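Local coordinates for protein isatin hydrolase (PDB 5NMP) that hydrolyses isatin as a manganese-dependent bacterial enzyme of the putative cyclase family, at residues 114-119 with 151-156; 199-204 with 226-231; 49-54 with 69-74. All coordinates share one frame; numbering follows the deposited sequence.

Overall arrangement
From the N terminus, contact 3 closes first: segments 49-54 and 69-74 pair in the long hairpin 52-60/66-74, which runs on toward the metal-binding residues His76, His80 and Asp82. Contact 1 follows, joining the C-terminal ends of the neighbouring parallel strands 107-114 and 147-151 of the mixed central sheet and closing a loop that includes helix 129-139. Contact 2 then sets the loop after strand 193-195 against strand 225-228 of the same sheet, around helix 214-221. The three loops follow in series, neither nested nor crossed. Contacts 1 and 2 touch where Ser155 CB packs on Leu230 O at 3.5 Å; contact 3 lies apart, its centre about 21 Å from that of contact 2.

Contact 1: 114-119 with 151-156; sequences DASAQV and RTDWSL
Asp114 and Arg151 lie side by side at the ends of parallel strands 107-114 and 147-151, the two strands of a beta-alpha-beta crossover. The last rung is the backbone bond from Ala115 N to Arg151 O, 2.9 Å and nearly straight. Beyond this bond the carboxylate and guanidinium planes are only 9° apart but stacked rather than edge to edge: Asp114 OD1 sits 3.4 Å from Arg151 NH1, well out of the guanidinium plane, so this salt bridge works through charge and no N-H points at the oxygen. Ser116 OG stands over the centre of the same group. Asp153 OD1 takes the guanidinium edge, receiving Arg151 NE at 3.1 Å almost in the plane, so one arginine links two aspartates and probably offsets part of their like charge.

Asp114 OD1 also closes an Asx turn, accepting Ser116 N from above the carboxylate plane and Ser116 OG (2.8 Å) on its syn lone pair. Thr152 N and Asp153 N both bond to Glu197, which holds the turn after strand 147-151, and Trp154 NE1 is bonded to Phe164 O. Farther along the helix, Val119 splits its branches: CG2 packs on Thr152 CG2 at 3.8 Å, while CG1, anti to the backbone N (chi1 177°), meets the edge of the indole at Trp154 CE3. A water donates to both Ser116 O and Thr152 O, 3.1 and 3.0 Å away.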
ATOM      1  N   ASP A 114     -20.177   5.615 -14.103  1.00 58.08           N
ATOM      2  CA  ASP A 114     -20.922   4.358 -14.111  1.00 56.46           C
ATOM      3  C   ASP A 114     -21.436   3.988 -15.499  1.00 59.62           C
ATOM      4  O   ASP A 114     -22.321   4.651 -16.045  1.00 61.09           O
ATOM      5  CB  ASP A 114     -22.099   4.422 -13.137  1.00 56.79           C
ATOM      6  CG  ASP A 114     -22.890   3.125 -13.092  1.00 59.40           C
ATOM      7  OD1 ASP A 114     -22.282   2.050 -13.290  1.00 56.28           O
ATOM      8  OD2 ASP A 114     -24.118   3.177 -12.862  1.00 60.88           O
ATOM      9  N   ALA A 115     -20.887   2.911 -16.053  1.00 59.98           N
ATOM     10  CA  ALA A 115     -21.304   2.414 -17.357  1.00 57.47           C
ATOM     11  C   ALA A 115     -21.679   0.937 -17.291  1.00 61.91           C
ATOM     12  O   ALA A 115     -21.638   0.234 -18.300  1.00 68.44           O
ATOM     13  CB  ALA A 115     -20.203   2.631 -18.380  1.00 52.03           C
ATOM     14  N   SER A 116     -22.047   0.474 -16.101  1.00 57.80           N
ATOM     15  CA  SER A 116     -22.335  -0.941 -15.880  1.00 58.59           C
ATOM     16  C   SER A 116     -23.511  -1.451 -16.721  1.00 58.07           C
ATOM     17  O   SER A 116     -23.489  -2.585 -17.198  1.00 57.34           O
ATOM     18  CB  SER A 116     -22.600  -1.200 -14.393  1.00 61.15           C
ATOM     19  OG  SER A 116     -23.579  -0.315 -13.881  1.00 66.31           O
ATOM     20  N   ALA A 117     -24.528  -0.616 -16.904  1.00 54.68           N
ATOM     21  CA  ALA A 117     -25.691  -1.003 -17.697  1.00 57.19           C
ATOM     22  C   ALA A 117     -25.333  -1.172 -19.173  1.00 56.18           C
ATOM     23  O   ALA A 117     -25.881  -2.035 -19.858  1.00 57.14           O
ATOM     24  CB  ALA A 117     -26.800   0.020 -17.540  1.00 53.52           C
ATOM     25  N   GLN A 118     -24.408  -0.346 -19.653  1.00 52.53           N
ATOM     26  CA  GLN A 118     -23.992  -0.382 -21.051  1.00 52.81           C
ATOM     27  C   GLN A 118     -23.121  -1.597 -21.339  1.00 52.90           C
ATOM     28  O   GLN A 118     -23.274  -2.252 -22.370  1.00 55.85           O
ATOM     29  CB  GLN A 118     -23.239   0.900 -21.425  1.00 53.40           C
ATOM     30  CG  GLN A 118     -24.117   2.142 -21.554  1.00 56.48           C
ATOM     31  CD  GLN A 118     -24.559   2.702 -20.214  1.00 60.11           C
ATOM     32  OE1 GLN A 118     -24.064   2.299 -19.160  1.00 63.95           O
ATOM     33  NE2 GLN A 118     -25.498   3.640 -20.250  1.00 60.90           N
ATOM     34  N   VAL A 119     -22.205  -1.885 -20.420  1.00 50.61           N
ATOM     35  CA  VAL A 119     -21.286  -3.009 -20.557  1.00 48.88           C
ATOM     36  C   VAL A 119     -22.033  -4.334 -20.412  1.00 55.74           C
ATOM     37  O   VAL A 119     -21.634  -5.361 -20.967  1.00 61.74           O
ATOM     38  CB  VAL A 119     -20.151  -2.913 -19.519  1.00 46.73           C
ATOM     39  CG1 VAL A 119     -19.222  -4.114 -19.604  1.00 44.89           C
ATOM     40  CG2 VAL A 119     -19.371  -1.619 -19.726  1.00 44.96           C
ATOM     41  N   ARG A 151     -16.360   2.600 -13.756  1.00 48.74           N
ATOM     42  CA  ARG A 151     -17.157   1.514 -13.185  1.00 50.18           C
ATOM     43  C   ARG A 151     -17.899   0.719 -14.255  1.00 53.07           C
ATOM     44  O   ARG A 151     -18.672   1.279 -15.033  1.00 56.29           O
ATOM     45  CB  ARG A 151     -18.168   2.048 -12.172  1.00 48.53           C
ATOM     46  CG  ARG A 151     -19.049   0.950 -11.617  1.00 46.30           C
ATOM     47  CD  ARG A 151     -20.227   1.476 -10.829  1.00 48.42           C
ATOM     48  NE  ARG A 151     -21.143   0.387 -10.508  1.00 53.04           N
ATOM     49  CZ  ARG A 151     -22.399   0.553 -10.113  1.00 58.88           C
ATOM     50  NH1 ARG A 151     -22.903   1.774  -9.984  1.00 63.59           N
ATOM     51  NH2 ARG A 151     -23.155  -0.506  -9.851  1.00 56.74           N
ATOM     52  N   THR A 152     -17.674  -0.592 -14.274  1.00 51.76           N
ATOM     53  CA  THR A 152     -18.272  -1.463 -15.279  1.00 50.32           C
ATOM     54  C   THR A 152     -18.900  -2.717 -14.676  1.00 49.29           C
ATOM     55  O   THR A 152     -19.483  -3.525 -15.397  1.00 53.04           O
ATOM     56  CB  THR A 152     -17.227  -1.905 -16.315  1.00 52.38           C
ATOM     57  OG1 THR A 152     -16.134  -2.538 -15.639  1.00 52.43           O
ATOM     58  CG2 THR A 152     -16.709  -0.710 -17.105  1.00 50.32           C
ATOM     59  N   ASP A 153     -18.769  -2.874 -13.359  1.00 48.47           N
ATOM     60  CA  ASP A 153     -19.199  -4.082 -12.642  1.00 49.75           C
ATOM     61  C   ASP A 153     -18.490  -5.340 -13.146  1.00 47.34           C
ATOM     62  O   ASP A 153     -18.944  -6.459 -12.908  1.00 50.10           O
ATOM     63  CB  ASP A 153     -20.720  -4.267 -12.736  1.00 54.10           C
ATOM     64  CG  ASP A 153     -21.473  -3.471 -11.685  1.00 59.78           C
ATOM     65  OD1 ASP A 153     -20.851  -2.614 -11.020  1.00 58.28           O
ATOM     66  OD2 ASP A 153     -22.693  -3.699 -11.526  1.00 65.62           O
ATOM     67  N   TRP A 154     -17.364  -5.150 -13.824  1.00 46.42           N
ATOM     68  CA  TRP A 154     -16.587  -6.259 -14.367  1.00 45.36           C
ATOM     69  C   TRP A 154     -15.957  -7.105 -13.262  1.00 47.82           C
ATOM     70  O   TRP A 154     -15.657  -8.282 -13.462  1.00 50.36           O
ATOM     71  CB  TRP A 154     -15.497  -5.731 -15.302  1.00 43.07           C
ATOM     72  CG  TRP A 154     -14.953  -6.759 -16.236  1.00 43.45           C
ATOM     73  CD1 TRP A 154     -13.885  -7.581 -16.022  1.00 44.44           C
ATOM     74  CD2 TRP A 154     -15.448  -7.076 -17.541  1.00 46.03           C
ATOM     75  NE1 TRP A 154     -13.686  -8.393 -17.114  1.00 44.07           N
ATOM     76  CE2 TRP A 154     -14.632  -8.101 -18.061  1.00 53.29           C
ATOM     77  CE3 TRP A 154     -16.503  -6.591 -18.321  1.00 44.48           C
ATOM     78  CZ2 TRP A 154     -14.839  -8.651 -19.327  1.00 54.74           C
ATOM     79  CZ3 TRP A 154     -16.706  -7.138 -19.577  1.00 50.57           C
ATOM     80  CH2 TRP A 154     -15.878  -8.157 -20.068  1.00 53.94           C
ATOM     81  N   SER A 155     -15.766  -6.498 -12.095  1.00 47.41           N
ATOM     82  CA  SER A 155     -15.155  -7.172 -10.954  1.00 44.89           C
ATOM     83  C   SER A 155     -15.960  -8.377 -10.470  1.00 49.13           C
ATOM     84  O   SER A 155     -15.438  -9.230  -9.752  1.00 52.30           O
ATOM     85  CB  SER A 155     -14.968  -6.184  -9.799  1.00 40.93           C
ATOM     86  OG  SER A 155     -16.202  -5.583  -9.445  1.00 39.79           O
ATOM     87  N   LEU A 156     -17.228  -8.447 -10.862  1.00 46.75           N
ATOM     88  CA  LEU A 156     -18.086  -9.555 -10.457  1.00 48.67           C
ATOM     89  C   LEU A 156     -17.745 -10.843 -11.209  1.00 49.56           C
ATOM     90  O   LEU A 156     -18.243 -11.919 -10.875  1.00 52.33           O
ATOM     91  CB  LEU A 156     -19.558  -9.195 -10.673  1.00 54.45           C
ATOM     92  CG  LEU A 156     -20.094  -7.987  -9.898  1.00 59.29           C
ATOM     93  CD1 LEU A 156     -21.555  -7.731 -10.250  1.00 40.96           C
ATOM     94  CD2 LEU A 156     -19.922  -8.184  -8.397  1.00 40.76           C
TER
HETATM   95  O   HOH W   1     -21.851  -5.028 -16.324  1.00 53.89           O

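Contact 2: 199-204 with 226-231; sequences INTDAG and GLQCLK
Gln228 reaches from the strand across to the loop of Ile199 and Thr201. Its CB points at that loop, and CG meets Thr201 CG2 at 3.8 Å, the two side chains crossing at about a right angle. Beyond CG the chain is extended (chi2 180°), which carries CD to 3.7 Å from Ile199 O. At the tip, the amide end lies beside Ile199 O and the same Thr201 methyl.

Segment 199-204 follows strand 193-195, and 226-231 carries the end of its parallel neighbour 225-228, with helix 214-221 in the connection between them, a beta-alpha-beta unit. Gln228 has been seen as a manganese-binding residue of this protein, and its nearest side-chain atom is about 3 Å from the manganese ion held here by His76, His80 and Asp82.

One residue further on, the chain turns through positive phi, and Cys229 SG comes against Ile199 CD1 at 3.5 Å. Although Ile199 CB points away from the strand, CG1 anti to the backbone N (chi1 -161°) and a bend at the next bond bring CD1 back to the sulfur, beside Phe164. The loop is shaped by an Asx turn, Asn200 OD1 accepting Asp202 N at 2.9 Å from above the amide plane, while the Asp202 carboxylate bonds to Cys215 N and His216 ND1.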
ATOM      1  N   ILE A 199      -8.537  -6.223 -16.350  1.00 52.78           N
ATOM      2  CA  ILE A 199      -7.105  -6.494 -16.295  1.00 56.55           C
ATOM      3  C   ILE A 199      -6.347  -5.564 -17.250  1.00 65.63           C
ATOM      4  O   ILE A 199      -5.128  -5.653 -17.390  1.00 79.40           O
ATOM      5  CB  ILE A 199      -6.809  -7.976 -16.645  1.00 66.31           C
ATOM      6  CG1 ILE A 199      -5.423  -8.408 -16.155  1.00 66.70           C
ATOM      7  CG2 ILE A 199      -6.937  -8.203 -18.141  1.00 73.24           C
ATOM      8  CD1 ILE A 199      -5.212  -8.266 -14.675  1.00 67.66           C
ATOM      9  N   ASN A 200      -7.074  -4.664 -17.903  1.00 61.38           N
ATOM     10  CA  ASN A 200      -6.466  -3.720 -18.839  1.00 56.51           C
ATOM     11  C   ASN A 200      -7.196  -2.376 -18.807  1.00 52.36           C
ATOM     12  O   ASN A 200      -8.426  -2.341 -18.816  1.00 54.37           O
ATOM     13  CB  ASN A 200      -6.476  -4.307 -20.255  1.00 58.09           C
ATOM     14  CG  ASN A 200      -5.565  -3.556 -21.218  1.00 62.24           C
ATOM     15  OD1 ASN A 200      -5.141  -2.431 -20.950  1.00 64.46           O
ATOM     16  ND2 ASN A 200      -5.272  -4.178 -22.357  1.00 60.21           N
ATOM     17  N   THR A 201      -6.452  -1.272 -18.758  1.00 49.54           N
ATOM     18  CA  THR A 201      -7.083   0.050 -18.773  1.00 51.47           C
ATOM     19  C   THR A 201      -7.640   0.351 -20.154  1.00 49.75           C
ATOM     20  O   THR A 201      -8.577   1.132 -20.297  1.00 52.78           O
ATOM     21  CB  THR A 201      -6.113   1.181 -18.377  1.00 49.87           C
ATOM     22  OG1 THR A 201      -4.970   1.157 -19.241  1.00 52.35           O
ATOM     23  CG2 THR A 201      -5.671   1.033 -16.930  1.00 46.82           C
ATOM     24  N   ASP A 202      -7.051  -0.273 -21.167  1.00 49.73           N
ATOM     25  CA  ASP A 202      -7.515  -0.116 -22.537  1.00 52.88           C
ATOM     26  C   ASP A 202      -8.556  -1.157 -22.897  1.00 52.98           C
ATOM     27  O   ASP A 202      -8.618  -2.223 -22.285  1.00 52.17           O
ATOM     28  CB  ASP A 202      -6.346  -0.209 -23.513  1.00 57.96           C
ATOM     29  CG  ASP A 202      -5.577   1.083 -23.618  1.00 63.91           C
ATOM     30  OD1 ASP A 202      -6.080   2.008 -24.289  1.00 66.49           O
ATOM     31  OD2 ASP A 202      -4.476   1.174 -23.036  1.00 65.15           O
ATOM     32  N   ALA A 203      -9.375  -0.840 -23.895  1.00 52.76           N
ATOM     33  CA  ALA A 203     -10.291  -1.817 -24.461  1.00 49.16           C
ATOM     34  C   ALA A 203      -9.475  -2.923 -25.108  1.00 51.86           C
ATOM     35  O   ALA A 203      -8.476  -2.654 -25.772  1.00 50.74           O
ATOM     36  CB  ALA A 203     -11.220  -1.168 -25.467  1.00 49.44           C
ATOM     37  N   GLY A 204      -9.895  -4.167 -24.898  1.00 45.20           N
ATOM     38  CA  GLY A 204      -9.156  -5.319 -25.383  1.00 47.55           C
ATOM     39  C   GLY A 204      -8.873  -5.285 -26.872  1.00 50.55           C
ATOM     40  O   GLY A 204      -7.800  -5.689 -27.317  1.00 56.38           O
ATOM     41  N   GLY A 226      -2.145   4.586 -13.885  1.00 45.97           N
ATOM     42  CA  GLY A 226      -3.280   3.700 -14.078  1.00 44.42           C
ATOM     43  C   GLY A 226      -3.556   2.777 -12.902  1.00 48.09           C
ATOM     44  O   GLY A 226      -2.649   2.429 -12.142  1.00 47.78           O
ATOM     45  N   LEU A 227      -4.820   2.390 -12.748  1.00 46.93           N
ATOM     46  CA  LEU A 227      -5.224   1.414 -11.742  1.00 45.51           C
ATOM     47  C   LEU A 227      -6.033   0.303 -12.397  1.00 46.33           C
ATOM     48  O   LEU A 227      -6.856   0.561 -13.275  1.00 48.53           O
ATOM     49  CB  LEU A 227      -6.034   2.077 -10.628  1.00 40.16           C
ATOM     50  CG  LEU A 227      -5.246   2.919  -9.624  1.00 42.79           C
ATOM     51  CD1 LEU A 227      -6.181   3.639  -8.670  1.00 41.08           C
ATOM     52  CD2 LEU A 227      -4.261   2.049  -8.854  1.00 43.74           C
ATOM     53  N   GLN A 228      -5.794  -0.934 -11.975  1.00 47.42           N
ATOM     54  CA  GLN A 228      -6.461  -2.080 -12.583  1.00 45.75           C
ATOM     55  C   GLN A 228      -7.025  -3.040 -11.540  1.00 49.97           C
ATOM     56  O   GLN A 228      -6.545  -3.093 -10.407  1.00 50.79           O
ATOM     57  CB  GLN A 228      -5.495  -2.814 -13.513  1.00 48.22           C
ATOM     58  CG  GLN A 228      -4.976  -1.940 -14.651  1.00 55.95           C
ATOM     59  CD  GLN A 228      -4.013  -2.665 -15.568  1.00 62.72           C
ATOM     60  OE1 GLN A 228      -3.926  -3.892 -15.554  1.00 70.88           O
ATOM     61  NE2 GLN A 228      -3.280  -1.905 -16.373  1.00 58.35           N
ATOM     62  N   CYS A 229      -8.056  -3.785 -11.940  1.00 46.79           N
ATOM     63  CA  CYS A 229      -8.701  -4.790 -11.096  1.00 43.76           C
ATOM     64  C   CYS A 229      -9.267  -4.200  -9.810  1.00 49.18           C
ATOM     65  O   CYS A 229      -9.097  -4.760  -8.726  1.00 53.01           O
ATOM     66  CB  CYS A 229      -7.723  -5.918 -10.766  1.00 41.88           C
ATOM     67  SG  CYS A 229      -7.239  -6.897 -12.201  1.00 53.66           S
ATOM     68  N   LEU A 230      -9.950  -3.069  -9.942  1.00 49.32           N
ATOM     69  CA  LEU A 230     -10.625  -2.451  -8.810  1.00 47.71           C
ATOM     70  C   LEU A 230     -11.987  -3.094  -8.584  1.00 51.10           C
ATOM     71  O   LEU A 230     -12.591  -3.632  -9.513  1.00 52.60           O
ATOM     72  CB  LEU A 230     -10.789  -0.947  -9.036  1.00 46.16           C
ATOM     73  CG  LEU A 230      -9.526  -0.089  -9.128  1.00 44.39           C
ATOM     74  CD1 LEU A 230      -9.892   1.337  -9.487  1.00 44.33           C
ATOM     75  CD2 LEU A 230      -8.740  -0.123  -7.824  1.00 40.32           C
ATOM     76  N   LYS A 231     -12.468  -3.038  -7.346  1.00 50.51           N
ATOM     77  CA  LYS A 231     -13.804  -3.519  -7.025  1.00 50.14           C
ATOM     78  C   LYS A 231     -14.506  -2.550  -6.081  1.00 49.85           C
ATOM     79  O   LYS A 231     -13.896  -1.595  -5.597  1.00 45.42           O
ATOM     80  CB  LYS A 231     -13.745  -4.915  -6.404  1.00 51.78           C
ATOM     81  CG  LYS A 231     -12.955  -4.976  -5.109  1.00 52.75           C
ATOM     82  CD  LYS A 231     -13.009  -6.361  -4.494  1.00 51.06           C
ATOM     83  CE  LYS A 231     -14.406  -6.695  -3.997  1.00 49.98           C
ATOM     84  NZ  LYS A 231     -14.429  -8.004  -3.284  1.00 51.05           N
TER

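Contact 3: 49-54 with 69-74; sequences QPFKIE and NNFSCG
Ser72 O accepts from Lys52 N at 2.8 Å in an almost straight bond, and Phe51 CA adds a CA-H...O contact beside it at 3.5 Å. Lys52 O receives Ser72 N in return, 2.9 Å away, and Glu54 repeats the exchange with Asn70. These reciprocal bonds make Lys52-Ser72 and Glu54-Asn70 the hydrogen-bonded pairs of an antiparallel hairpin, with Ile53-Phe71 the non-hydrogen-bonded pair between them. The strand axes run at 165° to each other.

On the face of Ile53 and Phe71 the contact is apolar. Phe51 CG lies anti to the backbone N (chi1 -175°), sending the ring across to the opposite strand, where CE2 touches Phe71 CD1 at 3.7 Å. The two ring planes are 27° apart but slid so far that they barely overlap. Cys73 CB packs against Phe51 CD2, also at 3.7 Å, and its sulfur stands at the edge of that ring. Farther along, the Ile53 chain leans over Asn69, CG1 against CB at 3.7 Å, while Asn69 ND2 is bonded to Tyr67 OH. On the other face Lys52 CB meets Ser72 OG, and Glu54 CG lies over Asn70 CB, their carboxylate and amide planes steeply inclined.

Asn70 OD1 is taken by Gln49 N of the second subunit, and residues 70-74 pair with an antiparallel strand of that subunit, so the sheet continues across the dimer interface. On the hairpin's apolar face, Pro34 covers Phe51 and Ile53, and Ile250 of the second subunit also packs on Ile53.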
ATOM      1  N   GLN A  49       4.253 -13.885 -14.223  1.00 54.78           N
ATOM      2  CA  GLN A  49       3.982 -15.016 -13.348  1.00 56.82           C
ATOM      3  C   GLN A  49       2.640 -14.844 -12.657  1.00 56.22           C
ATOM      4  O   GLN A  49       2.252 -13.724 -12.323  1.00 54.17           O
ATOM      5  CB  GLN A  49       5.085 -15.175 -12.301  1.00 63.83           C
ATOM      6  CG  GLN A  49       6.308 -15.926 -12.785  1.00 78.21           C
ATOM      7  CD  GLN A  49       7.360 -16.083 -11.702  1.00 88.85           C
ATOM      8  OE1 GLN A  49       7.305 -15.417 -10.666  1.00 90.95           O
ATOM      9  NE2 GLN A  49       8.323 -16.969 -11.935  1.00 92.96           N
ATOM     10  N   PRO A  50       1.921 -15.955 -12.448  1.00 55.93           N
ATOM     11  CA  PRO A  50       0.719 -15.930 -11.610  1.00 60.51           C
ATOM     12  C   PRO A  50       1.101 -15.773 -10.140  1.00 59.49           C
ATOM     13  O   PRO A  50       2.280 -15.885  -9.805  1.00 61.64           O
ATOM     14  CB  PRO A  50       0.075 -17.291 -11.880  1.00 53.50           C
ATOM     15  CG  PRO A  50       1.214 -18.167 -12.273  1.00 54.11           C
ATOM     16  CD  PRO A  50       2.170 -17.288 -13.023  1.00 56.81           C
ATOM     17  N   PHE A  51       0.126 -15.510  -9.277  1.00 59.83           N
ATOM     18  CA  PHE A  51       0.404 -15.372  -7.854  1.00 47.87           C
ATOM     19  C   PHE A  51       0.596 -16.742  -7.208  1.00 50.98           C
ATOM     20  O   PHE A  51      -0.301 -17.583  -7.243  1.00 54.89           O
ATOM     21  CB  PHE A  51      -0.723 -14.607  -7.158  1.00 52.44           C
ATOM     22  CG  PHE A  51      -0.459 -14.326  -5.704  1.00 55.07           C
ATOM     23  CD1 PHE A  51      -0.970 -15.154  -4.716  1.00 55.66           C
ATOM     24  CD2 PHE A  51       0.307 -13.235  -5.325  1.00 54.37           C
ATOM     25  CE1 PHE A  51      -0.722 -14.896  -3.379  1.00 56.54           C
ATOM     26  CE2 PHE A  51       0.559 -12.971  -3.988  1.00 51.99           C
ATOM     27  CZ  PHE A  51       0.044 -13.802  -3.016  1.00 52.03           C
ATOM     28  N   LYS A  52       1.771 -16.967  -6.627  1.00 55.59           N
ATOM     29  CA  LYS A  52       2.047 -18.211  -5.910  1.00 56.38           C
ATOM     30  C   LYS A  52       2.418 -17.923  -4.462  1.00 58.59           C
ATOM     31  O   LYS A  52       3.171 -16.992  -4.178  1.00 60.49           O
ATOM     32  CB  LYS A  52       3.173 -19.001  -6.582  1.00 59.24           C
ATOM     33  CG  LYS A  52       2.878 -19.465  -7.999  1.00 65.26           C
ATOM     34  CD  LYS A  52       3.904 -20.494  -8.452  1.00 73.24           C
ATOM     35  CE  LYS A  52       3.763 -20.822  -9.931  1.00 82.44           C
ATOM     36  NZ  LYS A  52       4.214 -19.698 -10.802  1.00 86.51           N
ATOM     37  N   ILE A  53       1.893 -18.728  -3.546  1.00 59.65           N
ATOM     38  CA  ILE A  53       2.178 -18.536  -2.131  1.00 52.94           C
ATOM     39  C   ILE A  53       2.517 -19.866  -1.459  1.00 55.87           C
ATOM     40  O   ILE A  53       1.846 -20.877  -1.669  1.00 55.19           O
ATOM     41  CB  ILE A  53       0.993 -17.848  -1.409  1.00 56.12           C
ATOM     42  CG1 ILE A  53       1.369 -17.476   0.025  1.00 55.77           C
ATOM     43  CG2 ILE A  53      -0.267 -18.710  -1.454  1.00 51.80           C
ATOM     44  CD1 ILE A  53       0.333 -16.618   0.717  1.00 54.30           C
ATOM     45  N   GLU A  54       3.586 -19.864  -0.671  1.00 57.31           N
ATOM     46  CA  GLU A  54       4.021 -21.067   0.024  1.00 64.42           C
ATOM     47  C   GLU A  54       4.263 -20.789   1.506  1.00 63.37           C
ATOM     48  O   GLU A  54       4.940 -19.828   1.877  1.00 61.27           O
ATOM     49  CB  GLU A  54       5.282 -21.639  -0.626  1.00 74.90           C
ATOM     50  CG  GLU A  54       6.371 -20.616  -0.878  1.00 91.05           C
ATOM     51  CD  GLU A  54       7.588 -21.221  -1.547  1.00109.13           C
ATOM     52  OE1 GLU A  54       7.700 -22.465  -1.558  1.00115.14           O
ATOM     53  OE2 GLU A  54       8.429 -20.454  -2.066  1.00115.74           O
ATOM     54  N   ASN A  69       4.312 -16.545   5.376  1.00 55.99           N
ATOM     55  CA  ASN A  69       4.443 -17.104   4.029  1.00 53.55           C
ATOM     56  C   ASN A  69       5.528 -16.435   3.191  1.00 56.16           C
ATOM     57  O   ASN A  69       5.953 -15.316   3.480  1.00 56.66           O
ATOM     58  CB  ASN A  69       3.112 -16.992   3.273  1.00 51.43           C
ATOM     59  CG  ASN A  69       1.950 -17.617   4.024  1.00 58.04           C
ATOM     60  OD1 ASN A  69       1.699 -18.817   3.917  1.00 62.81           O
ATOM     61  ND2 ASN A  69       1.222 -16.798   4.773  1.00 58.90           N
ATOM     62  N   ASN A  70       5.969 -17.138   2.152  1.00 56.86           N
ATOM     63  CA  ASN A  70       6.685 -16.527   1.034  1.00 55.49           C
ATOM     64  C   ASN A  70       5.734 -16.431  -0.152  1.00 56.94           C
ATOM     65  O   ASN A  70       4.849 -17.274  -0.298  1.00 59.56           O
ATOM     66  CB  ASN A  70       7.921 -17.339   0.648  1.00 47.18           C
ATOM     67  CG  ASN A  70       9.038 -17.228   1.658  1.00 55.34           C
ATOM     68  OD1 ASN A  70       9.265 -16.168   2.240  1.00 57.09           O
ATOM     69  ND2 ASN A  70       9.753 -18.326   1.868  1.00 53.64           N
ATOM     70  N   PHE A  71       5.899 -15.420  -0.999  1.00 56.14           N
ATOM     71  CA  PHE A  71       5.069 -15.334  -2.198  1.00 54.90           C
ATOM     72  C   PHE A  71       5.829 -14.818  -3.413  1.00 58.10           C
ATOM     73  O   PHE A  71       6.900 -14.221  -3.296  1.00 58.07           O
ATOM     74  CB  PHE A  71       3.833 -14.456  -1.945  1.00 52.59           C
ATOM     75  CG  PHE A  71       4.136 -12.990  -1.769  1.00 54.37           C
ATOM     76  CD1 PHE A  71       3.996 -12.107  -2.831  1.00 55.60           C
ATOM     77  CD2 PHE A  71       4.533 -12.490  -0.538  1.00 53.52           C
ATOM     78  CE1 PHE A  71       4.261 -10.757  -2.672  1.00 55.26           C
ATOM     79  CE2 PHE A  71       4.800 -11.140  -0.371  1.00 54.52           C
ATOM     80  CZ  PHE A  71       4.664 -10.273  -1.441  1.00 55.91           C
ATOM     81  N   SER A  72       5.263 -15.076  -4.585  1.00 57.21           N
ATOM     82  CA  SER A  72       5.829 -14.602  -5.836  1.00 57.74           C
ATOM     83  C   SER A  72       4.711 -14.210  -6.791  1.00 57.18           C
ATOM     84  O   SER A  72       3.654 -14.841  -6.818  1.00 57.91           O
ATOM     85  CB  SER A  72       6.725 -15.668  -6.468  1.00 59.85           C
ATOM     86  OG  SER A  72       6.026 -16.883  -6.657  1.00 63.69           O
ATOM     87  N   CYS A  73       4.949 -13.155  -7.563  1.00 54.92           N
ATOM     88  CA  CYS A  73       3.994 -12.688  -8.557  1.00 50.65           C
ATOM     89  C   CYS A  73       4.666 -11.675  -9.475  1.00 51.87           C
ATOM     90  O   CYS A  73       5.895 -11.595  -9.528  1.00 54.77           O
ATOM     91  CB  CYS A  73       2.762 -12.071  -7.889  1.00 47.90           C
ATOM     92  SG  CYS A  73       3.102 -10.628  -6.858  1.00 60.79           S
ATOM     93  N   GLY A  74       3.861 -10.907 -10.199  1.00 48.14           N
ATOM     94  CA  GLY A  74       4.389  -9.875 -11.067  1.00 41.35           C
ATOM     95  C   GLY A  74       4.021  -8.503 -10.552  1.00 51.01           C
ATOM     96  O   GLY A  74       3.136  -8.369  -9.706  1.00 53.15           O
TER